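Beta-porphyranase B (Bacteroides plebeius, PDB 4AWD) hydrolyses the sulfated red-algal polysaccharide porphyran at its beta-D-galactopyranose-(1->4)-alpha-L-galactopyranose-6-sulfate linkages, releasing mostly disaccharides. Local coordinates at residues K67-S72 / A123-K128; W48-D53 / R315-V320; P157-I162 / K170-Q175. One frame throughout, in Å; residues are numbered along the deposited sequence.

Contact 1. Residues K67-S72 / A123-K128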
loop_
_atom_site.group_PDB
_atom_site.type_symbol
_atom_site.label_atom_id
_atom_site.label_comp_id
_atom_site.label_asym_id
_atom_site.label_seq_id
_atom_site.Cartn_x
_atom_site.Cartn_y
_atom_site.Cartn_z
ATOM N N LYS A 67 7.111 1.078 16.354
ATOM C CA LYS A 67 7.289 0.680 14.951
ATOM C C LYS A 67 6.297 1.325 13.961
ATOM O O LYS A 67 6.605 1.455 12.768
ATOM C CB LYS A 67 7.164 -0.846 14.835
ATOM C CG LYS A 67 7.728 -1.441 13.543
ATOM C CD LYS A 67 7.710 -2.971 13.587
ATOM C CE LYS A 67 8.738 -3.553 14.568
ATOM N NZ LYS A 67 8.600 -5.056 14.620
ATOM N N TRP A 68 5.110 1.692 14.448
ATOM C CA TRP A 68 4.019 2.143 13.568
ATOM C C TRP A 68 3.389 3.454 14.003
ATOM O O TRP A 68 3.226 3.703 15.189
ATOM C CB TRP A 68 2.903 1.085 13.473
ATOM C CG TRP A 68 3.380 -0.257 13.111
ATOM C CD1 TRP A 68 3.525 -1.316 13.948
ATOM C CD2 TRP A 68 3.792 -0.713 11.812
ATOM N NE1 TRP A 68 3.988 -2.408 13.254
ATOM C CE2 TRP A 68 4.174 -2.060 11.945
ATOM C CE3 TRP A 68 3.872 -0.112 10.551
ATOM C CZ2 TRP A 68 4.638 -2.820 10.867
ATOM C CZ3 TRP A 68 4.324 -0.872 9.478
ATOM C CH2 TRP A 68 4.701 -2.210 9.648
ATOM N N HIS A 69 3.020 4.276 13.032
ATOM C CA HIS A 69 2.098 5.388 13.271
ATOM C C HIS A 69 0.680 4.906 12.983
ATOM O O HIS A 69 0.383 4.543 11.833
ATOM C CB HIS A 69 2.402 6.559 12.342
ATOM C CG HIS A 69 3.728 7.212 12.584
ATOM N ND1 HIS A 69 4.001 7.950 13.716
ATOM C CD2 HIS A 69 4.832 7.296 11.806
ATOM C CE1 HIS A 69 5.224 8.440 13.635
ATOM N NE2 HIS A 69 5.752 8.053 12.489
ATOM N N ALA A 70 -0.183 4.904 14.003
ATOM C CA ALA A 70 -1.603 4.504 13.844
ATOM C C ALA A 70 -2.341 5.435 12.885
ATOM O O ALA A 70 -3.193 4.984 12.101
ATOM C CB ALA A 70 -2.329 4.461 15.202
ATOM N N LYS A 71 -2.031 6.728 12.979
ATOM C CA LYS A 71 -2.440 7.697 11.984
ATOM C C LYS A 71 -1.212 8.225 11.246
ATOM O O LYS A 71 -0.403 8.984 11.802
ATOM C CB LYS A 71 -3.218 8.849 12.619
ATOM C CG LYS A 71 -3.960 9.705 11.604
ATOM C CD LYS A 71 -3.979 11.175 12.022
ATOM C CE LYS A 71 -5.088 11.988 11.324
ATOM N NZ LYS A 71 -5.109 11.833 9.845
ATOM N N SER A 72 -1.081 7.821 9.988
ATOM C CA SER A 72 0.045 8.256 9.161
ATOM C C SER A 72 0.237 9.772 9.212
ATOM O O SER A 72 -0.715 10.520 9.012
ATOM C CB SER A 72 -0.160 7.828 7.710
ATOM O OG SER A 72 0.709 8.545 6.849
ATOM N N ALA A 123 -5.070 4.939 8.066
ATOM C CA ALA A 123 -3.806 5.021 7.353
ATOM C C ALA A 123 -2.668 4.799 8.333
ATOM O O ALA A 123 -2.356 5.690 9.151
ATOM C CB ALA A 123 -3.653 6.361 6.679
ATOM N N VAL A 124 -2.064 3.611 8.253
ATOM C CA VAL A 124 -0.891 3.246 9.076
ATOM C C VAL A 124 0.421 3.464 8.306
ATOM O O VAL A 124 0.538 3.082 7.149
ATOM C CB VAL A 124 -0.978 1.766 9.533
ATOM C CG1 VAL A 124 0.199 1.388 10.383
ATOM C CG2 VAL A 124 -2.246 1.525 10.305
ATOM N N ALA A 125 1.407 4.068 8.957
ATOM C CA ALA A 125 2.734 4.235 8.372
ATOM C C ALA A 125 3.783 3.682 9.313
ATOM O O ALA A 125 3.724 3.920 10.527
ATOM C CB ALA A 125 3.019 5.709 8.081
ATOM N N SER A 126 4.742 2.939 8.779
ATOM C CA SER A 126 5.911 2.584 9.584
ATOM C C SER A 126 6.630 3.853 10.055
ATOM O O SER A 126 6.635 4.887 9.370
ATOM C CB SER A 126 6.866 1.638 8.833
ATOM O OG SER A 126 7.266 2.158 7.562
ATOM N N VAL A 127 7.195 3.772 11.253
ATOM C CA VAL A 127 7.938 4.882 11.837
ATOM C C VAL A 127 9.223 5.122 11.040
ATOM O O VAL A 127 9.565 6.249 10.723
ATOM C CB VAL A 127 8.237 4.632 13.345
ATOM C CG1 VAL A 127 9.351 5.545 13.860
ATOM C CG2 VAL A 127 6.980 4.838 14.142
ATOM N N LYS A 128 9.906 4.043 10.700
ATOM C CA LYS A 128 11.136 4.147 9.968
ATOM C C LYS A 128 10.806 4.227 8.490
ATOM O O LYS A 128 9.761 3.737 8.051
ATOM C CB LYS A 128 12.053 2.973 10.295
ATOM C CG LYS A 128 12.568 2.965 11.735
ATOM C CD LYS A 128 13.948 2.339 11.742
ATOM C CE LYS A 128 14.436 1.916 13.115
ATOM N NZ LYS A 128 15.837 1.352 12.990
HETATM O O HOH W 1 9.238 1.146 11.484
HETATM O O HOH W 2 8.701 8.773 11.757
HETATM O O HOH W 3 -5.012 5.852 10.646
#
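Lys-67 meets Val-127 through backbone: Val-127 N gives a nearly straight hydrogen bond to Lys-67 O (2.8 Å). A water also donates to Lys-67 O and accepts from Lys-128 N, while Val-127 lays CB and CG2 against the Lys-67 carbonyl. The amine of Lys-67 is held elsewhere, by Thr-55 and Tyr-29.

Trp-68 and Ser-126 form a non-hydrogen-bonded antiparallel pair. With CG anti to the carbonyl carbon (chi1 -52°), the indole brings its six-membered ring back to the partner strand, where CZ3 lies 3.6 Å from Ser-126 CB and CE3 4.0 Å from Val-124 CG1. A large flat side chain suits this buried place, and its one polar atom, NE1, bonds Asp-56.

His-69 pairs with Ala-125 by two backbone bonds, N to Ala-125 O at 2.6 Å and O from Ala-125 N at 3.1 Å. Val-127 CG2 sits over one face of the imidazole, 3.9 Å from its centroid, a CH-pi contact. At the ring edge a water in its plane joins NE2 to Val-127 O.

Past Ala-70 the chain turns back, and Ser-72 N bonds Ala-123 O (2.6 Å). Ser-72 CB packs 3.8 Å from Ala-125 CB; small residues allow this close approach. Ser-72, its OG held by His-283 NE2 and Tyr-74 N, ends the pairing with its side chain about 5 Å from that of Trp-75, a probable substrate-binding residue.

Strand 68-69 thus lies along one edge of strand 117-126, whose Val-124 and Ser-126 bond strand 281-285 through Ile-284 and Ile-282, with Leu-63 packed on Trp-68 and Ala-70.

Contact 2. Residues W48-D53 / R315-V320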
loop_
_atom_site.group_PDB
_atom_site.type_symbol
_atom_site.label_atom_id
_atom_site.label_comp_id
_atom_site.label_asym_id
_atom_site.label_seq_id
_atom_site.Cartn_x
_atom_site.Cartn_y
_atom_site.Cartn_z
ATOM N N TRP A 48 18.013 -14.658 2.687
ATOM C CA TRP A 48 16.984 -13.765 3.183
ATOM C C TRP A 48 17.125 -13.618 4.693
ATOM O O TRP A 48 17.357 -14.599 5.411
ATOM C CB TRP A 48 15.576 -14.255 2.815
ATOM C CG TRP A 48 15.241 -14.172 1.334
ATOM C CD1 TRP A 48 15.100 -15.222 0.461
ATOM C CD2 TRP A 48 14.986 -12.976 0.567
ATOM N NE1 TRP A 48 14.804 -14.746 -0.809
ATOM C CE2 TRP A 48 14.722 -13.375 -0.763
ATOM C CE3 TRP A 48 14.985 -11.605 0.871
ATOM C CZ2 TRP A 48 14.423 -12.455 -1.775
ATOM C CZ3 TRP A 48 14.672 -10.686 -0.153
ATOM C CH2 TRP A 48 14.410 -11.129 -1.461
ATOM N N VAL A 49 16.982 -12.375 5.157
ATOM C CA VAL A 49 17.105 -12.034 6.560
ATOM C C VAL A 49 15.941 -11.106 6.962
ATOM O O VAL A 49 15.591 -10.171 6.221
ATOM C CB VAL A 49 18.499 -11.410 6.806
ATOM C CG1 VAL A 49 18.431 -10.139 7.632
ATOM C CG2 VAL A 49 19.477 -12.460 7.412
ATOM N N VAL A 50 15.323 -11.373 8.113
ATOM C CA VAL A 50 14.186 -10.587 8.543
ATOM C C VAL A 50 14.599 -9.115 8.678
ATOM O O VAL A 50 15.633 -8.804 9.262
ATOM C CB VAL A 50 13.603 -11.093 9.875
ATOM C CG1 VAL A 50 12.494 -10.166 10.359
ATOM C CG2 VAL A 50 13.072 -12.485 9.729
ATOM N N ASN A 51 13.803 -8.213 8.107
ATOM C CA ASN A 51 13.961 -6.795 8.416
ATOM C C ASN A 51 12.965 -6.441 9.516
ATOM O O ASN A 51 11.773 -6.291 9.254
ATOM C CB ASN A 51 13.757 -5.923 7.173
ATOM C CG ASN A 51 14.297 -4.506 7.351
ATOM O OD1 ASN A 51 14.332 -3.964 8.457
ATOM N ND2 ASN A 51 14.724 -3.903 6.248
ATOM N N GLU A 52 13.456 -6.331 10.748
ATOM C CA GLU A 52 12.574 -6.199 11.913
ATOM C C GLU A 52 11.757 -4.924 11.882
ATOM O O GLU A 52 10.642 -4.875 12.402
ATOM C CB GLU A 52 13.368 -6.272 13.206
ATOM C CG GLU A 52 14.034 -7.615 13.403
ATOM C CD GLU A 52 14.884 -7.699 14.658
ATOM O OE1 GLU A 52 14.792 -6.794 15.521
ATOM O OE2 GLU A 52 15.637 -8.692 14.780
ATOM N N ASP A 53 12.316 -3.910 11.236
ATOM C CA ASP A 53 11.761 -2.577 11.233
ATOM C C ASP A 53 10.411 -2.479 10.527
ATOM O O ASP A 53 9.643 -1.574 10.803
ATOM C CB ASP A 53 12.785 -1.613 10.625
ATOM C CG ASP A 53 13.993 -1.378 11.550
ATOM O OD1 ASP A 53 13.972 -1.837 12.719
ATOM O OD2 ASP A 53 14.960 -0.735 11.107
ATOM N N ARG A 315 5.395 -8.639 6.771
ATOM C CA ARG A 315 6.737 -9.201 6.938
ATOM C C ARG A 315 7.701 -8.694 5.875
ATOM O O ARG A 315 7.397 -8.728 4.688
ATOM C CB ARG A 315 6.691 -10.745 7.050
ATOM C CG ARG A 315 5.570 -11.223 8.022
ATOM C CD ARG A 315 5.754 -12.568 8.701
ATOM N NE ARG A 315 5.268 -13.719 7.955
ATOM C CZ ARG A 315 4.490 -14.703 8.430
ATOM N NH1 ARG A 315 4.033 -14.719 9.673
ATOM N NH2 ARG A 315 4.162 -15.700 7.625
ATOM N N ALA A 316 8.839 -8.166 6.313
ATOM C CA ALA A 316 9.843 -7.630 5.391
ATOM C C ALA A 316 11.179 -8.362 5.516
ATOM O O ALA A 316 11.556 -8.823 6.602
ATOM C CB ALA A 316 10.040 -6.148 5.620
ATOM N N TYR A 317 11.895 -8.452 4.402
ATOM C CA TYR A 317 13.176 -9.131 4.384
ATOM C C TYR A 317 14.237 -8.351 3.614
ATOM O O TYR A 317 13.932 -7.521 2.760
ATOM C CB TYR A 317 13.030 -10.554 3.836
ATOM C CG TYR A 317 11.987 -11.382 4.566
ATOM C CD1 TYR A 317 10.630 -11.261 4.254
ATOM C CD2 TYR A 317 12.348 -12.268 5.573
ATOM C CE1 TYR A 317 9.667 -11.999 4.917
ATOM C CE2 TYR A 317 11.380 -13.025 6.240
ATOM C CZ TYR A 317 10.045 -12.877 5.902
ATOM O OH TYR A 317 9.079 -13.599 6.547
ATOM N N LYS A 318 15.487 -8.630 3.971
ATOM C CA LYS A 318 16.680 -8.101 3.328
ATOM C C LYS A 318 17.536 -9.235 2.800
ATOM O O LYS A 318 17.596 -10.311 3.394
ATOM C CB LYS A 318 17.516 -7.349 4.364
ATOM C CG LYS A 318 17.610 -5.858 4.162
ATOM C CD LYS A 318 17.966 -5.163 5.488
ATOM C CE LYS A 318 18.994 -5.952 6.310
ATOM N NZ LYS A 318 19.251 -5.309 7.633
ATOM N N LEU A 319 18.219 -8.988 1.694
ATOM C CA LEU A 319 19.246 -9.908 1.237
ATOM C C LEU A 319 20.593 -9.562 1.860
ATOM O O LEU A 319 21.011 -8.402 1.895
ATOM C CB LEU A 319 19.359 -9.899 -0.280
ATOM C CG LEU A 319 18.309 -10.697 -1.044
ATOM C CD1 LEU A 319 18.494 -10.413 -2.514
ATOM C CD2 LEU A 319 18.431 -12.192 -0.766
ATOM N N VAL A 320 21.269 -10.599 2.336
ATOM C CA VAL A 320 22.569 -10.475 2.972
ATOM C C VAL A 320 23.484 -11.569 2.388
ATOM O O VAL A 320 22.994 -12.648 2.039
ATOM C CB VAL A 320 22.388 -10.570 4.512
ATOM C CG1 VAL A 320 23.311 -11.570 5.162
ATOM C CG2 VAL A 320 22.479 -9.194 5.165
HETATM O O HOH W 4 13.926 -4.839 3.372
HETATM O O HOH W 5 17.671 -3.371 9.174
#
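Leu-319 lies on the indole of Trp-48, its CD2 over the six-membered ring, 3.8 Å from the centroid and 10° off the normal: a CH-pi contact over the face. Both side chains leave the same side of an antiparallel non-hydrogen-bonded pair, and the branched leucine end can cover a flat aromatic ring. Tyr-317 adds its CB, 3.7 Å from Trp-48 CE3, with the two side chains crossing at about a right angle. Farther along, Val-50 CG2 meets Tyr-317 CE2 at 3.9 Å. The polar ends are bound elsewhere, Trp-48 NE1 by Pro-40 O and Tyr-317 OH by Ala-32 O.

Backbone bonds pair Val-49 with Lys-318 in both directions, Lys-318 N reaching Val-49 O at 2.7 Å. Asn-51 N then bonds Ala-316 O (2.8 Å).

At the polar edge, Asn-51 has CG anti to its backbone nitrogen (chi1 -163°), which carries the amide across to the aliphatic part of Lys-318, with ND2 3.6 Å from CD. A water accepts from ND2 and donates to Tyr-317 O.

This antiparallel pairing of strands 46-50 and 308-321 is part of the beta-sandwich (jelly roll) of GH16 enzymes; it puts Trp-48 and Leu-319 on one face and Val-49 and Lys-318 on the other.

Contact 3. Residues P157-I162 / K170-Q175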
loop_
_atom_site.group_PDB
_atom_site.type_symbol
_atom_site.label_atom_id
_atom_site.label_comp_id
_atom_site.label_asym_id
_atom_site.label_seq_id
_atom_site.Cartn_x
_atom_site.Cartn_y
_atom_site.Cartn_z
ATOM N N PRO A 157 8.670 13.682 -1.485
ATOM C CA PRO A 157 9.308 14.312 -2.638
ATOM C C PRO A 157 10.653 14.949 -2.316
ATOM O O PRO A 157 10.843 15.492 -1.242
ATOM C CB PRO A 157 8.288 15.377 -3.078
ATOM C CG PRO A 157 7.363 15.555 -1.938
ATOM C CD PRO A 157 7.352 14.276 -1.181
ATOM N N VAL A 158 11.579 14.848 -3.257
ATOM C CA VAL A 158 12.912 15.412 -3.120
ATOM C C VAL A 158 13.079 16.447 -4.226
ATOM O O VAL A 158 12.734 16.188 -5.392
ATOM C CB VAL A 158 13.998 14.295 -3.210
ATOM C CG1 VAL A 158 15.325 14.824 -3.741
ATOM C CG2 VAL A 158 14.190 13.627 -1.856
ATOM N N MET A 159 13.581 17.620 -3.855
ATOM C CA MET A 159 13.752 18.722 -4.801
ATOM C C MET A 159 15.076 18.606 -5.565
ATOM O O MET A 159 16.118 18.275 -4.987
ATOM C CB MET A 159 13.644 20.075 -4.083
ATOM C CG MET A 159 13.331 21.260 -4.989
ATOM S SD MET A 159 14.788 22.025 -5.753
ATOM C CE MET A 159 15.553 22.842 -4.345
ATOM N N LYS A 160 15.004 18.854 -6.871
ATOM C CA LYS A 160 16.180 18.952 -7.733
ATOM C C LYS A 160 16.015 20.193 -8.600
ATOM O O LYS A 160 14.938 20.425 -9.163
ATOM C CB LYS A 160 16.309 17.723 -8.631
ATOM C CG LYS A 160 17.737 17.427 -9.071
ATOM C CD LYS A 160 17.864 17.233 -10.579
ATOM C CE LYS A 160 17.232 15.924 -11.056
ATOM N NZ LYS A 160 17.231 15.825 -12.549
ATOM N N GLU A 161 17.075 20.995 -8.690
ATOM C CA GLU A 161 17.054 22.205 -9.515
ATOM C C GLU A 161 17.462 21.919 -10.954
ATOM O O GLU A 161 18.419 21.181 -11.218
ATOM C CB GLU A 161 17.911 23.321 -8.899
ATOM C CG GLU A 161 17.288 23.926 -7.630
ATOM C CD GLU A 161 17.974 25.206 -7.128
ATOM O OE1 GLU A 161 19.161 25.441 -7.463
ATOM O OE2 GLU A 161 17.310 25.976 -6.386
ATOM N N ILE A 162 16.715 22.505 -11.882
ATOM C CA ILE A 162 16.969 22.323 -13.307
ATOM C C ILE A 162 17.116 23.685 -14.020
ATOM O O ILE A 162 16.661 24.716 -13.502
ATOM C CB ILE A 162 15.876 21.384 -13.936
ATOM C CG1 ILE A 162 16.506 20.323 -14.838
ATOM C CG2 ILE A 162 14.758 22.148 -14.623
ATOM C CD1 ILE A 162 17.127 19.155 -14.065
ATOM N N LYS A 170 12.739 24.708 -10.248
ATOM C CA LYS A 170 12.631 23.685 -9.225
ATOM C C LYS A 170 11.789 22.521 -9.754
ATOM O O LYS A 170 10.746 22.718 -10.402
ATOM C CB LYS A 170 12.030 24.251 -7.933
ATOM C CG LYS A 170 12.938 25.240 -7.199
ATOM C CD LYS A 170 12.343 25.647 -5.861
ATOM C CE LYS A 170 13.144 26.758 -5.194
ATOM N NZ LYS A 170 12.503 27.159 -3.918
ATOM N N THR A 171 12.270 21.308 -9.488
ATOM C CA THR A 171 11.503 20.097 -9.761
ATOM C C THR A 171 11.453 19.183 -8.532
ATOM O O THR A 171 12.316 19.251 -7.652
ATOM C CB THR A 171 12.060 19.314 -10.970
ATOM O OG1 THR A 171 13.216 18.566 -10.572
ATOM C CG2 THR A 171 12.419 20.249 -12.107
ATOM N N TRP A 172 10.430 18.332 -8.481
ATOM C CA TRP A 172 10.292 17.364 -7.405
ATOM C C TRP A 172 9.950 15.995 -7.950
ATOM O O TRP A 172 9.193 15.882 -8.912
ATOM C CB TRP A 172 9.224 17.797 -6.408
ATOM C CG TRP A 172 9.517 19.115 -5.762
ATOM C CD1 TRP A 172 10.219 19.338 -4.598
ATOM C CD2 TRP A 172 9.110 20.395 -6.238
ATOM N NE1 TRP A 172 10.269 20.681 -4.332
ATOM C CE2 TRP A 172 9.603 21.355 -5.324
ATOM C CE3 TRP A 172 8.379 20.828 -7.356
ATOM C CZ2 TRP A 172 9.380 22.728 -5.491
ATOM C CZ3 TRP A 172 8.164 22.193 -7.526
ATOM C CH2 TRP A 172 8.659 23.127 -6.592
ATOM N N SER A 173 10.522 14.971 -7.320
ATOM C CA SER A 173 10.176 13.588 -7.599
ATOM C C SER A 173 10.023 12.769 -6.316
ATOM O O SER A 173 10.615 13.085 -5.280
ATOM C CB SER A 173 11.210 12.947 -8.527
ATOM O OG SER A 173 12.465 12.810 -7.874
ATOM N N SER A 174 9.192 11.735 -6.400
ATOM C CA SER A 174 9.066 10.725 -5.355
ATOM C C SER A 174 8.630 9.417 -6.002
ATOM O O SER A 174 8.359 9.377 -7.202
ATOM C CB SER A 174 8.079 11.151 -4.272
ATOM O OG SER A 174 6.757 11.233 -4.771
ATOM N N GLN A 175 8.595 8.343 -5.220
ATOM C CA GLN A 175 8.195 7.042 -5.740
ATOM C C GLN A 175 7.179 6.376 -4.822
ATOM O O GLN A 175 7.044 6.737 -3.654
ATOM C CB GLN A 175 9.404 6.125 -5.967
ATOM C CG GLN A 175 10.442 6.661 -6.948
ATOM C CD GLN A 175 11.402 7.664 -6.301
ATOM O OE1 GLN A 175 11.928 7.431 -5.216
ATOM N NE2 GLN A 175 11.623 8.786 -6.973
HETATM O O HOH W 6 13.716 15.136 -7.688
#
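Strands 149-163 and 168-182 form a beta hairpin, and this contact is a run of its antiparallel ladder, near the surface. Strand 168-182 runs on to Glu-176, the probable nucleophile. Val-158 pairs with Ser-173 and Lys-160 with Thr-171 as hydrogen-bonded pairs; Met-159 with Trp-172 and Glu-161 with Lys-170 are the non-hydrogen-bonded ones.

On the face bearing Met-159 and Trp-172, the methionine crosses the pyrrole part of the indole at an oblique angle. Its CG, anti to the backbone nitrogen (chi1 -160°), comes within 3.2 Å of Trp-172 NE1, and CB within 3.5 Å of CD1. Bends at the next two torsions take SD to 5.4 Å from the centroid of the five-membered ring, an oblique Met-aromatic contact. The flexible thioether can follow both neighbours, for SD also meets Lys-170 CG at 4.0 Å. Glu-161 and Lys-170 are oppositely charged, but their charged ends stay apart, OE2 5.5 Å from NZ, so any attraction is probably modest. At the start of the run, Pro-157 packs its CB against Trp-172 CB.

The opposite face carries Thr-171. Its OG1, between the backbone nitrogen and the carbonyl carbon, donates to Lys-160 O (2.9 Å), the same oxygen that accepts from Thr-171 N. The two donors reach that carbonyl from opposite sides of its plane, so one residue grips the oxygen twice. The beta-branch suits the spot, since it leaves CG2 to pack on Ile-162 CG2 at 3.9 Å. Further on, a water donates to Val-158 O and hydrogen-bonds Ser-173 OG.

Strand 204-213 pairs with the other edge of 168-182, bonding Trp-172 through Gln-212 and Ser-174 through Trp-210, and its Tyr-211 and Glu-213 touch Thr-171.

All three contacts are antiparallel strand pairings within the GH16 family region. Contact 2 closes the longest loop, from strand 46-50 near the start to strand 308-321 at the end, and contacts 1 and 3 come in series inside it. Contacts 1 and 2, with centres about 18 Å apart, touch directly: Lys-128 NZ forms a salt bridge with Asp-53 OD2 (2.9 Å). Contact 3 lies apart, its centre about 24 Å from that of contact 1 and 29 Å from that of contact 2. Strand 95-107 pairs with both 117-126 and 308-321, tying contacts 1 and 2, while 281-285 ties contact 1 to the hairpin that carries the probable nucleophile.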